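Local coordinates for probable aromatic acid decarboxylase (Escherichia coli, PDB 1SBZ), which probably acts as a flavin prenyltransferase of the UbiX/PAD1 family, making the prenylated FMN cofactor used by a phenolic acid decarboxylase, at residues Thr11-Gln21 and Glu46-Leu57; Leu111-Arg122 and Leu137-Pro147. One frame throughout, in Å; residues are numbered along the deposited sequence.

How the contacts relate
Contact 1 and contact 2 lie on opposite sides of the chain's centre, their own centres about 21 Å apart, and meet at the flavin. From contact 1, Thr11 gives its backbone N-H to O4 of FMN; from contact 2, Arg122 reaches the same O4 through its guanidinium and accepts a hydrogen bond from N3 at its backbone oxygen. The two approach each other directly there, with Thr11 O 3.4 Å from Arg122 CD. A second point of packing, Leu15 CD1 against Pro147 CB at 3.7 Å, joins helix 13-24 to the tail of 137-147. Both contacts also border a second subunit, whose Phe151 and Tyr152 (the latter weakly) bond Thr11 and whose Met148 and Pro149 bond Arg122.

Contact 1. Residues Thr11-Gln21 and Glu46-Leu57; sequences TGAPLGVALLQ and ETPYSARDVAAL. With FMN (flavin mononucleotide), chain H.
Three donors of Thr11 to Ala13 hold the Glu46 carboxylate. Gly12 N gives Glu46 OE1 a nearly straight bond of 2.8 Å (171°) on the syn lone pair. Ala13 N reaches Glu46 OE1 at 3.0 Å, close to the C-O axis. Thr11 OG1 donates to Glu46 OE2 at 2.7 Å, on the syn side but 33° out of the carboxylate plane. The Glu46 chain, extended beyond CG (chi2 -176°), carries the acid from helix 37-46 to the first turn of helix 13-24. Thr11 N donates to FMN O4 at 3.3 Å, so Glu46 is a second-shell residue of the flavin site in this Rossmann-like, three-layer Flavoprotein fold. Thr11 OG1 also accepts from Phe151 N of a second subunit.

Farther along helix 13-24 the contact is apolar. Val17 CG1 lies 3.7 Å from Tyr49 CE1 and meets Leu57 CD2, whereas its CG2 touches Val54 CG2. The Leu20 and Val54 side chains cross at about a right angle, CD1 of Leu20 3.5 Å from CG1 of Val54. Behind these, Thr47 OG1 accepts from Tyr49 N in an ST turn and is also hydrogen-bonded to Ile43 O of helix 37-46, while a Ser50-Asp53 capping box starts helix 51-55.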
loop_
_atom_site.group_PDB
_atom_site.type_symbol
_atom_site.label_atom_id
_atom_site.label_comp_id
_atom_site.label_asym_id
_atom_site.label_seq_id
_atom_site.Cartn_x
_atom_site.Cartn_y
_atom_site.Cartn_z
ATOM N N THR D 11 -31.773 5.464 10.799
ATOM C CA THR D 11 -33.160 5.183 10.489
ATOM C C THR D 11 -33.264 3.683 10.178
ATOM O O THR D 11 -32.369 3.103 9.571
ATOM C CB THR D 11 -33.694 6.115 9.372
ATOM O OG1 THR D 11 -35.041 5.753 9.052
ATOM C CG2 THR D 11 -32.935 5.932 8.054
ATOM N N GLY D 12 -34.314 3.041 10.667
ATOM C CA GLY D 12 -34.421 1.599 10.551
ATOM C C GLY D 12 -34.570 0.897 11.883
ATOM O O GLY D 12 -34.234 -0.288 12.004
ATOM N N ALA D 13 -35.087 1.615 12.883
ATOM C CA ALA D 13 -35.397 1.002 14.182
ATOM C C ALA D 13 -36.378 -0.181 14.084
ATOM O O ALA D 13 -36.245 -1.136 14.855
ATOM C CB ALA D 13 -35.897 2.044 15.180
ATOM N N PRO D 14 -37.351 -0.141 13.162
ATOM C CA PRO D 14 -38.236 -1.290 12.935
ATOM C C PRO D 14 -37.502 -2.596 12.628
ATOM O O PRO D 14 -38.012 -3.665 12.962
ATOM C CB PRO D 14 -39.065 -0.857 11.721
ATOM C CG PRO D 14 -39.106 0.613 11.824
ATOM C CD PRO D 14 -37.743 1.002 12.312
ATOM N N LEU D 15 -36.326 -2.502 11.999
ATOM C CA LEU D 15 -35.457 -3.661 11.748
ATOM C C LEU D 15 -34.971 -4.281 13.057
ATOM O O LEU D 15 -34.962 -5.500 13.201
ATOM C CB LEU D 15 -34.244 -3.262 10.895
ATOM C CG LEU D 15 -34.483 -2.697 9.491
ATOM C CD1 LEU D 15 -33.277 -1.903 9.010
ATOM C CD2 LEU D 15 -34.838 -3.820 8.506
ATOM N N GLY D 16 -34.559 -3.433 14.002
ATOM C CA GLY D 16 -34.083 -3.895 15.308
ATOM C C GLY D 16 -35.181 -4.546 16.127
ATOM O O GLY D 16 -34.995 -5.636 16.681
ATOM N N VAL D 17 -36.326 -3.877 16.206
ATOM C CA VAL D 17 -37.489 -4.395 16.939
ATOM C C VAL D 17 -37.948 -5.748 16.390
ATOM O O VAL D 17 -38.218 -6.669 17.161
ATOM C CB VAL D 17 -38.669 -3.391 16.938
ATOM C CG1 VAL D 17 -39.860 -3.938 17.740
ATOM C CG2 VAL D 17 -38.225 -2.044 17.494
ATOM N N ALA D 18 -38.011 -5.866 15.061
ATOM C CA ALA D 18 -38.436 -7.103 14.422
ATOM C C ALA D 18 -37.462 -8.257 14.674
ATOM O O ALA D 18 -37.888 -9.389 14.899
ATOM C CB ALA D 18 -38.643 -6.894 12.937
ATOM N N LEU D 19 -36.163 -7.968 14.630
ATOM C CA LEU D 19 -35.153 -8.982 14.929
ATOM C C LEU D 19 -35.250 -9.438 16.387
ATOM O O LEU D 19 -35.135 -10.637 16.676
ATOM C CB LEU D 19 -33.745 -8.479 14.588
ATOM C CG LEU D 19 -32.547 -9.370 14.946
ATOM C CD1 LEU D 19 -31.582 -9.464 13.777
ATOM C CD2 LEU D 19 -31.847 -8.838 16.188
ATOM N N LEU D 20 -35.462 -8.480 17.291
ATOM C CA LEU D 20 -35.646 -8.781 18.710
ATOM C C LEU D 20 -36.916 -9.582 18.967
ATOM O O LEU D 20 -36.923 -10.472 19.820
ATOM C CB LEU D 20 -35.659 -7.500 19.552
ATOM C CG LEU D 20 -34.329 -6.835 19.901
ATOM C CD1 LEU D 20 -34.595 -5.472 20.512
ATOM C CD2 LEU D 20 -33.507 -7.695 20.848
ATOM N N GLN D 21 -37.985 -9.260 18.238
ATOM C CA GLN D 21 -39.231 -10.026 18.304
ATOM C C GLN D 21 -39.024 -11.479 17.870
ATOM O O GLN D 21 -39.450 -12.402 18.564
ATOM C CB GLN D 21 -40.310 -9.375 17.437
ATOM C CG GLN D 21 -40.996 -8.172 18.076
ATOM C CD GLN D 21 -41.779 -7.337 17.078
ATOM O OE1 GLN D 21 -41.610 -7.480 15.864
ATOM N NE2 GLN D 21 -42.633 -6.460 17.588
ATOM N N GLU D 46 -39.941 6.062 14.968
ATOM C CA GLU D 46 -40.218 5.184 13.819
ATOM C C GLU D 46 -41.112 3.984 14.106
ATOM O O GLU D 46 -41.589 3.322 13.174
ATOM C CB GLU D 46 -38.906 4.714 13.187
ATOM C CG GLU D 46 -38.034 5.870 12.739
ATOM C CD GLU D 46 -36.771 5.442 12.022
ATOM O OE1 GLU D 46 -36.387 4.253 12.082
ATOM O OE2 GLU D 46 -36.158 6.322 11.404
ATOM N N THR D 47 -41.307 3.693 15.389
ATOM C CA THR D 47 -42.129 2.574 15.825
ATOM C C THR D 47 -43.127 3.068 16.875
ATOM O O THR D 47 -42.897 4.113 17.500
ATOM C CB THR D 47 -41.270 1.440 16.436
ATOM O OG1 THR D 47 -41.001 1.729 17.815
ATOM C CG2 THR D 47 -39.882 1.366 15.791
ATOM N N PRO D 48 -44.218 2.323 17.077
ATOM C CA PRO D 48 -45.186 2.653 18.122
ATOM C C PRO D 48 -44.702 2.224 19.511
ATOM O O PRO D 48 -45.403 2.447 20.498
ATOM C CB PRO D 48 -46.417 1.846 17.714
ATOM C CG PRO D 48 -45.858 0.644 17.045
ATOM C CD PRO D 48 -44.626 1.122 16.319
ATOM N N TYR D 49 -43.512 1.626 19.583
ATOM C CA TYR D 49 -42.948 1.163 20.852
ATOM C C TYR D 49 -42.114 2.254 21.495
ATOM O O TYR D 49 -41.584 3.124 20.805
ATOM C CB TYR D 49 -42.080 -0.081 20.640
ATOM C CG TYR D 49 -42.791 -1.209 19.929
ATOM C CD1 TYR D 49 -42.562 -1.461 18.578
ATOM C CD2 TYR D 49 -43.701 -2.019 20.605
ATOM C CE1 TYR D 49 -43.220 -2.497 17.922
ATOM C CE2 TYR D 49 -44.364 -3.050 19.960
ATOM C CZ TYR D 49 -44.121 -3.287 18.623
ATOM O OH TYR D 49 -44.779 -4.315 17.985
ATOM N N SER D 50 -42.021 2.215 22.820
ATOM C CA SER D 50 -41.075 3.049 23.543
ATOM C C SER D 50 -39.783 2.251 23.701
ATOM O O SER D 50 -39.731 1.070 23.354
ATOM C CB SER D 50 -41.623 3.421 24.920
ATOM O OG SER D 50 -41.446 2.350 25.834
ATOM N N ALA D 51 -38.748 2.895 24.234
ATOM C CA ALA D 51 -37.477 2.223 24.490
ATOM C C ALA D 51 -37.650 1.097 25.508
ATOM O O ALA D 51 -37.053 0.028 25.364
ATOM C CB ALA D 51 -36.425 3.225 24.955
ATOM N N ARG D 52 -38.482 1.338 26.520
ATOM C CA ARG D 52 -38.760 0.340 27.551
ATOM C C ARG D 52 -39.509 -0.875 27.007
ATOM O O ARG D 52 -39.236 -2.003 27.417
ATOM C CB ARG D 52 -39.505 0.959 28.737
ATOM C CG ARG D 52 -38.583 1.577 29.779
ATOM C CD ARG D 52 -38.518 3.099 29.779
ATOM N NE ARG D 52 -38.351 3.704 28.452
ATOM C CZ ARG D 52 -39.152 4.643 27.932
ATOM N NH1 ARG D 52 -40.190 5.118 28.623
ATOM N NH2 ARG D 52 -38.900 5.115 26.718
ATOM N N ASP D 53 -40.448 -0.638 26.089
ATOM C CA ASP D 53 -41.112 -1.714 25.350
ATOM C C ASP D 53 -40.101 -2.611 24.646
ATOM O O ASP D 53 -40.221 -3.836 24.670
ATOM C CB ASP D 53 -42.053 -1.138 24.293
ATOM C CG ASP D 53 -43.344 -0.608 24.874
ATOM O OD1 ASP D 53 -43.774 -1.076 25.948
ATOM O OD2 ASP D 53 -44.009 0.274 24.303
ATOM N N VAL D 54 -39.115 -1.986 24.003
ATOM C CA VAL D 54 -38.072 -2.719 23.279
ATOM C C VAL D 54 -37.142 -3.434 24.262
ATOM O O VAL D 54 -36.796 -4.596 24.058
ATOM C CB VAL D 54 -37.285 -1.788 22.320
ATOM C CG1 VAL D 54 -36.075 -2.504 21.716
ATOM C CG2 VAL D 54 -38.200 -1.279 21.219
ATOM N N ALA D 55 -36.767 -2.749 25.340
ATOM C CA ALA D 55 -35.945 -3.360 26.381
ATOM C C ALA D 55 -36.581 -4.657 26.894
ATOM O O ALA D 55 -35.885 -5.647 27.134
ATOM C CB ALA D 55 -35.712 -2.383 27.523
ATOM N N ALA D 56 -37.909 -4.648 27.029
ATOM C CA ALA D 56 -38.664 -5.806 27.515
ATOM C C ALA D 56 -38.687 -6.988 26.532
ATOM O O ALA D 56 -39.069 -8.104 26.902
ATOM C CB ALA D 56 -40.087 -5.389 27.902
ATOM N N LEU D 57 -38.281 -6.744 25.287
ATOM C CA LEU D 57 -38.150 -7.808 24.287
ATOM C C LEU D 57 -36.904 -8.662 24.528
ATOM O O LEU D 57 -36.796 -9.775 24.016
ATOM C CB LEU D 57 -38.102 -7.211 22.879
ATOM C CG LEU D 57 -39.298 -7.179 21.920
ATOM C CD1 LEU D 57 -40.641 -7.586 22.544
ATOM C CD2 LEU D 57 -39.391 -5.820 21.246
HETATM N N1 FMN H . -26.887 8.176 10.837
HETATM C C2 FMN H . -26.472 7.263 9.896
HETATM O O2 FMN H . -25.280 6.984 9.852
HETATM N N3 FMN H . -27.384 6.689 9.031
HETATM C C4 FMN H . -28.728 7.033 9.118
HETATM O O4 FMN H . -29.556 6.334 8.526
HETATM C C4A FMN H . -29.147 7.965 10.085
HETATM N N5 FMN H . -30.478 8.334 10.208
HETATM C C5A FMN H . -30.868 9.253 11.177
HETATM C C6 FMN H . -32.212 9.618 11.301
HETATM C C7 FMN H . -32.614 10.541 12.278
HETATM C C7M FMN H . -34.079 10.618 12.624
HETATM C C8 FMN H . -31.659 11.105 13.133
HETATM C C8M FMN H . -32.063 11.895 14.355
HETATM C C9 FMN H . -30.324 10.738 13.005
HETATM C C9A FMN H . -29.921 9.813 12.033
HETATM N N10 FMN H . -28.581 9.456 11.911
HETATM C C10 FMN H . -28.206 8.539 10.942
HETATM C "C1'" FMN H . -27.525 10.247 12.634
HETATM C "C2'" FMN H . -27.060 9.476 13.866
HETATM O "O2'" FMN H . -28.173 9.199 14.691
HETATM C "C3'" FMN H . -25.961 10.217 14.635
HETATM O "O3'" FMN H . -24.754 10.181 13.886
HETATM C "C4'" FMN H . -25.725 9.670 16.049
HETATM O "O4'" FMN H . -24.604 10.289 16.650
HETATM C "C5'" FMN H . -25.498 8.162 16.072
HETATM O "O5'" FMN H . -25.065 7.762 17.362
HETATM P P FMN H . -25.170 6.204 17.759
HETATM O O1P FMN H . -26.641 5.877 17.920
HETATM O O2P FMN H . -24.409 6.022 19.038
HETATM O O3P FMN H . -24.560 5.367 16.652
HETATM O O HOH W 1 -35.510 -10.896 21.911
#

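Contact 2. Residues Leu111-Arg122 and Leu137-Pro147; sequences LKEGRKLVLVPR and LSRMGVAMVPP. With FMN (flavin mononucleotide), chain H.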
loop_
_atom_site.group_PDB
_atom_site.type_symbol
_atom_site.label_atom_id
_atom_site.label_comp_id
_atom_site.label_asym_id
_atom_site.label_seq_id
_atom_site.Cartn_x
_atom_site.Cartn_y
_atom_site.Cartn_z
ATOM N N LEU D 111 -14.731 -8.976 18.730
ATOM C CA LEU D 111 -13.652 -9.149 17.757
ATOM C C LEU D 111 -12.374 -9.750 18.366
ATOM O O LEU D 111 -11.764 -10.636 17.766
ATOM C CB LEU D 111 -13.358 -7.841 17.005
ATOM C CG LEU D 111 -14.460 -7.326 16.054
ATOM C CD1 LEU D 111 -14.114 -5.960 15.482
ATOM C CD2 LEU D 111 -14.723 -8.290 14.917
ATOM N N LYS D 112 -11.979 -9.302 19.559
ATOM C CA LYS D 112 -10.763 -9.852 20.173
ATOM C C LYS D 112 -10.933 -11.317 20.589
ATOM O O LYS D 112 -9.966 -12.062 20.616
ATOM C CB LYS D 112 -10.264 -8.989 21.344
ATOM C CG LYS D 112 -10.985 -9.195 22.662
ATOM C CD LYS D 112 -10.351 -8.360 23.759
ATOM C CE LYS D 112 -11.101 -8.502 25.090
ATOM N NZ LYS D 112 -10.743 -9.762 25.783
ATOM N N GLU D 113 -12.164 -11.722 20.891
ATOM C CA GLU D 113 -12.437 -13.099 21.311
ATOM C C GLU D 113 -12.657 -14.041 20.136
ATOM O O GLU D 113 -12.824 -15.244 20.338
ATOM C CB GLU D 113 -13.644 -13.170 22.260
ATOM C CG GLU D 113 -13.465 -12.457 23.601
ATOM C CD GLU D 113 -12.306 -12.981 24.432
ATOM O OE1 GLU D 113 -12.017 -14.203 24.394
ATOM O OE2 GLU D 113 -11.676 -12.156 25.136
ATOM N N GLY D 114 -12.661 -13.500 18.918
ATOM C CA GLY D 114 -12.875 -14.303 17.710
ATOM C C GLY D 114 -14.331 -14.676 17.483
ATOM O O GLY D 114 -14.620 -15.631 16.775
ATOM N N ARG D 115 -15.249 -13.915 18.073
ATOM C CA ARG D 115 -16.678 -14.197 17.961
ATOM C C ARG D 115 -17.257 -13.445 16.769
ATOM O O ARG D 115 -16.617 -12.521 16.232
ATOM C CB ARG D 115 -17.406 -13.846 19.265
ATOM C CG ARG D 115 -16.828 -14.582 20.471
ATOM C CD ARG D 115 -17.411 -14.193 21.828
ATOM N NE ARG D 115 -16.710 -14.925 22.887
ATOM C CZ ARG D 115 -16.601 -14.534 24.153
ATOM N NH1 ARG D 115 -17.150 -13.397 24.570
ATOM N NH2 ARG D 115 -15.917 -15.287 25.007
ATOM N N LYS D 116 -18.446 -13.855 16.337
ATOM C CA LYS D 116 -19.018 -13.323 15.099
ATOM C C LYS D 116 -19.639 -11.946 15.312
ATOM O O LYS D 116 -20.482 -11.772 16.195
ATOM C CB LYS D 116 -20.041 -14.301 14.505
ATOM C CG LYS D 116 -20.759 -13.753 13.278
ATOM C CD LYS D 116 -20.875 -14.795 12.186
ATOM C CE LYS D 116 -20.816 -14.134 10.814
ATOM N NZ LYS D 116 -19.680 -13.147 10.710
ATOM N N LEU D 117 -19.211 -10.973 14.510
ATOM C CA LEU D 117 -19.845 -9.659 14.485
ATOM C C LEU D 117 -20.609 -9.445 13.173
ATOM O O LEU D 117 -20.037 -9.568 12.085
ATOM C CB LEU D 117 -18.801 -8.551 14.700
ATOM C CG LEU D 117 -19.297 -7.100 14.817
ATOM C CD1 LEU D 117 -20.285 -6.941 15.968
ATOM C CD2 LEU D 117 -18.133 -6.136 14.995
ATOM N N VAL D 118 -21.904 -9.142 13.286
ATOM C CA VAL D 118 -22.752 -8.894 12.122
ATOM C C VAL D 118 -23.283 -7.467 12.193
ATOM O O VAL D 118 -23.985 -7.106 13.130
ATOM C CB VAL D 118 -23.935 -9.896 12.028
ATOM C CG1 VAL D 118 -24.848 -9.569 10.837
ATOM C CG2 VAL D 118 -23.428 -11.323 11.934
ATOM N N LEU D 119 -22.939 -6.656 11.201
ATOM C CA LEU D 119 -23.395 -5.267 11.170
ATOM C C LEU D 119 -24.491 -5.100 10.141
ATOM O O LEU D 119 -24.452 -5.724 9.079
ATOM C CB LEU D 119 -22.222 -4.352 10.824
ATOM C CG LEU D 119 -21.353 -3.696 11.901
ATOM C CD1 LEU D 119 -21.417 -4.344 13.289
ATOM C CD2 LEU D 119 -19.904 -3.533 11.413
ATOM N N VAL D 120 -25.462 -4.245 10.442
ATOM C CA VAL D 120 -26.530 -3.925 9.506
ATOM C C VAL D 120 -26.383 -2.429 9.200
ATOM O O VAL D 120 -27.123 -1.599 9.734
ATOM C CB VAL D 120 -27.941 -4.295 10.099
ATOM C CG1 VAL D 120 -29.076 -3.887 9.162
ATOM C CG2 VAL D 120 -28.020 -5.801 10.405
ATOM N N PRO D 121 -25.401 -2.077 8.367
ATOM C CA PRO D 121 -25.084 -0.674 8.136
ATOM C C PRO D 121 -26.179 -0.021 7.311
ATOM O O PRO D 121 -26.624 -0.605 6.318
ATOM C CB PRO D 121 -23.782 -0.748 7.335
ATOM C CG PRO D 121 -23.894 -2.032 6.583
ATOM C CD PRO D 121 -24.550 -2.971 7.552
ATOM N N ARG D 122 -26.615 1.170 7.719
ATOM C CA ARG D 122 -27.642 1.899 6.978
ATOM C C ARG D 122 -27.293 3.379 6.836
ATOM O O ARG D 122 -27.177 4.111 7.823
ATOM C CB ARG D 122 -29.040 1.710 7.601
ATOM C CG ARG D 122 -30.209 2.142 6.708
ATOM C CD ARG D 122 -30.489 3.657 6.739
ATOM N NE ARG D 122 -31.266 4.111 5.584
ATOM C CZ ARG D 122 -31.198 5.334 5.071
ATOM N NH1 ARG D 122 -30.378 6.238 5.601
ATOM N NH2 ARG D 122 -31.946 5.650 4.015
ATOM N N LEU D 137 -13.368 -3.636 8.125
ATOM C CA LEU D 137 -14.022 -4.598 9.011
ATOM C C LEU D 137 -14.405 -5.890 8.292
ATOM O O LEU D 137 -14.295 -6.974 8.868
ATOM C CB LEU D 137 -15.241 -3.960 9.683
ATOM C CG LEU D 137 -14.958 -2.955 10.806
ATOM C CD1 LEU D 137 -16.239 -2.232 11.202
ATOM C CD2 LEU D 137 -14.312 -3.635 12.034
ATOM N N SER D 138 -14.862 -5.768 7.044
ATOM C CA SER D 138 -15.110 -6.934 6.177
ATOM C C SER D 138 -13.872 -7.833 6.077
ATOM O O SER D 138 -13.975 -9.057 6.210
ATOM C CB SER D 138 -15.540 -6.478 4.773
ATOM O OG SER D 138 -16.053 -7.555 4.006
ATOM N N ARG D 139 -12.701 -7.232 5.847
ATOM C CA ARG D 139 -11.458 -8.013 5.716
ATOM C C ARG D 139 -11.154 -8.839 6.980
ATOM O O ARG D 139 -10.443 -9.853 6.923
ATOM C CB ARG D 139 -10.270 -7.118 5.366
ATOM C CG ARG D 139 -10.326 -6.476 3.989
ATOM C CD ARG D 139 -8.990 -5.921 3.497
ATOM N NE ARG D 139 -8.963 -5.864 2.029
ATOM C CZ ARG D 139 -8.777 -4.761 1.334
ATOM N NH1 ARG D 139 -8.566 -3.610 1.961
ATOM N NH2 ARG D 139 -8.781 -4.796 0.012
HETATM N N MSE D 140 -11.715 -8.404 8.105
HETATM C CA MSE D 140 -11.543 -9.072 9.388
HETATM C C MSE D 140 -12.601 -10.135 9.665
HETATM O O MSE D 140 -12.616 -10.727 10.748
HETATM C CB MSE D 140 -11.588 -8.046 10.514
HETATM C CG MSE D 140 -10.409 -7.124 10.556
HETATM SE SE MSE D 140 -10.655 -5.835 11.983
HETATM C CE MSE D 140 -10.865 -7.052 13.543
ATOM N N GLY D 141 -13.499 -10.359 8.714
ATOM C CA GLY D 141 -14.559 -11.344 8.896
ATOM C C GLY D 141 -15.880 -10.797 9.409
ATOM O O GLY D 141 -16.820 -11.572 9.612
ATOM N N VAL D 142 -15.971 -9.479 9.622
ATOM C CA VAL D 142 -17.244 -8.860 10.033
ATOM C C VAL D 142 -18.250 -8.897 8.885
ATOM O O VAL D 142 -17.965 -8.407 7.790
ATOM C CB VAL D 142 -17.069 -7.405 10.509
ATOM C CG1 VAL D 142 -18.432 -6.784 10.907
ATOM C CG2 VAL D 142 -16.070 -7.341 11.657
ATOM N N ALA D 143 -19.416 -9.479 9.139
ATOM C CA ALA D 143 -20.475 -9.561 8.135
ATOM C C ALA D 143 -21.166 -8.214 7.939
ATOM O O ALA D 143 -21.604 -7.576 8.895
ATOM C CB ALA D 143 -21.490 -10.627 8.511
HETATM N N MSE D 144 -21.263 -7.794 6.685
HETATM C CA MSE D 144 -21.881 -6.523 6.356
HETATM C C MSE D 144 -23.212 -6.791 5.709
HETATM O O MSE D 144 -23.269 -7.185 4.543
HETATM C CB MSE D 144 -20.987 -5.735 5.401
HETATM C CG MSE D 144 -19.738 -5.165 6.048
HETATM SE SE MSE D 144 -20.095 -3.732 7.352
HETATM C CE MSE D 144 -21.106 -2.781 6.366
ATOM N N VAL D 145 -24.286 -6.584 6.466
ATOM C CA VAL D 145 -25.628 -6.931 5.991
ATOM C C VAL D 145 -26.544 -5.699 5.955
ATOM O O VAL D 145 -27.446 -5.565 6.782
ATOM C CB VAL D 145 -26.256 -8.099 6.811
ATOM C CG1 VAL D 145 -27.302 -8.826 5.988
ATOM C CG2 VAL D 145 -25.195 -9.108 7.253
ATOM N N PRO D 146 -26.332 -4.814 4.973
ATOM C CA PRO D 146 -27.159 -3.624 4.827
ATOM C C PRO D 146 -28.584 -4.054 4.492
ATOM O O PRO D 146 -28.755 -5.089 3.842
ATOM C CB PRO D 146 -26.524 -2.904 3.634
ATOM C CG PRO D 146 -25.910 -3.992 2.832
ATOM C CD PRO D 146 -25.333 -4.912 3.893
ATOM N N PRO D 147 -29.586 -3.298 4.948
ATOM C CA PRO D 147 -30.984 -3.654 4.737
ATOM C C PRO D 147 -31.497 -3.372 3.321
ATOM O O PRO D 147 -32.402 -2.570 3.149
ATOM C CB PRO D 147 -31.722 -2.772 5.753
ATOM C CG PRO D 147 -30.847 -1.575 5.929
ATOM C CD PRO D 147 -29.449 -2.055 5.729
HETATM N N1 FMN H . -26.887 8.176 10.837
HETATM C C2 FMN H . -26.472 7.263 9.896
HETATM O O2 FMN H . -25.280 6.984 9.852
HETATM N N3 FMN H . -27.384 6.689 9.031
HETATM C C4 FMN H . -28.728 7.033 9.118
HETATM O O4 FMN H . -29.556 6.334 8.526
HETATM C C4A FMN H . -29.147 7.965 10.085
HETATM N N5 FMN H . -30.478 8.334 10.208
HETATM C C5A FMN H . -30.868 9.253 11.177
HETATM C C6 FMN H . -32.212 9.618 11.301
HETATM C C7 FMN H . -32.614 10.541 12.278
HETATM C C7M FMN H . -34.079 10.618 12.624
HETATM C C8 FMN H . -31.659 11.105 13.133
HETATM C C8M FMN H . -32.063 11.895 14.355
HETATM C C9 FMN H . -30.324 10.738 13.005
HETATM C C9A FMN H . -29.921 9.813 12.033
HETATM N N10 FMN H . -28.581 9.456 11.911
HETATM C C10 FMN H . -28.206 8.539 10.942
HETATM C "C1'" FMN H . -27.525 10.247 12.634
HETATM C "C2'" FMN H . -27.060 9.476 13.866
HETATM O "O2'" FMN H . -28.173 9.199 14.691
HETATM C "C3'" FMN H . -25.961 10.217 14.635
HETATM O "O3'" FMN H . -24.754 10.181 13.886
HETATM C "C4'" FMN H . -25.725 9.670 16.049
HETATM O "O4'" FMN H . -24.604 10.289 16.650
HETATM C "C5'" FMN H . -25.498 8.162 16.072
HETATM O "O5'" FMN H . -25.065 7.762 17.362
HETATM P P FMN H . -25.170 6.204 17.759
HETATM O O1P FMN H . -26.641 5.877 17.920
HETATM O O2P FMN H . -24.409 6.022 19.038
HETATM O O3P FMN H . -24.560 5.367 16.652
HETATM O O HOH W 2 -16.951 -11.549 12.821
#
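Val142 sets CG1 opposite its backbone N (chi1 179°) and CG2 opposite its carbonyl carbon, and the fork serves two neighbours: CG1 reaches Leu119 CD2 at 3.6 Å, and CG2 meets Leu111 CD2 at 3.7 Å. Leu117 runs alongside Val142 and points the same way. Leu137 extends this apolar layer, crossing both Leu111 and Leu119 at about a right angle, while helix 88-96 packs on Leu119 and Leu137 through Leu91. On the other side of the sheet, Val118 CG1 touches Val145 CG2 at 3.6 Å while Val118 CG2 faces the Ala143 methyl; Val169 of helix 158-170 covers both valines.

Between these faces the two strands pair in parallel. Ala143 N donates to Leu117 O, Leu119 N to Ala143 O at 2.8 Å (168°), and Val145 N to Leu119 O. Beyond them Pro121 and Pro147 have no N-H to give, and the two segments stay close through CA-H...O contacts, as from Val120 CA to Val145 O at 3.3 Å. Neither Val145 O nor Pro121 O, both buried, has a hydrogen-bond partner in the model.

Arg122 lays CG on Pro147 CG at 3.9 Å, then bends at chi2 (-82°) and turns its guanidinium edge to the flavin, NH1 to FMN O4 3.0 Å. Arg122 O accepts from FMN N3 at 2.9 Å, so one residue reads both a donor and an acceptor of the pyrimidine ring. NE bonds to Pro149 O and NH2 to Met148 O of a second subunit, which probably holds the guanidinium between the flavin and the interface. Strand 116-121, helix 128-139 and strand 143-144 form a beta-alpha-beta unit at the edge of the sheet within this chain, with the flavin bound beyond the C-terminal end of strand 116-121, as in Rossmann-like flavoproteins.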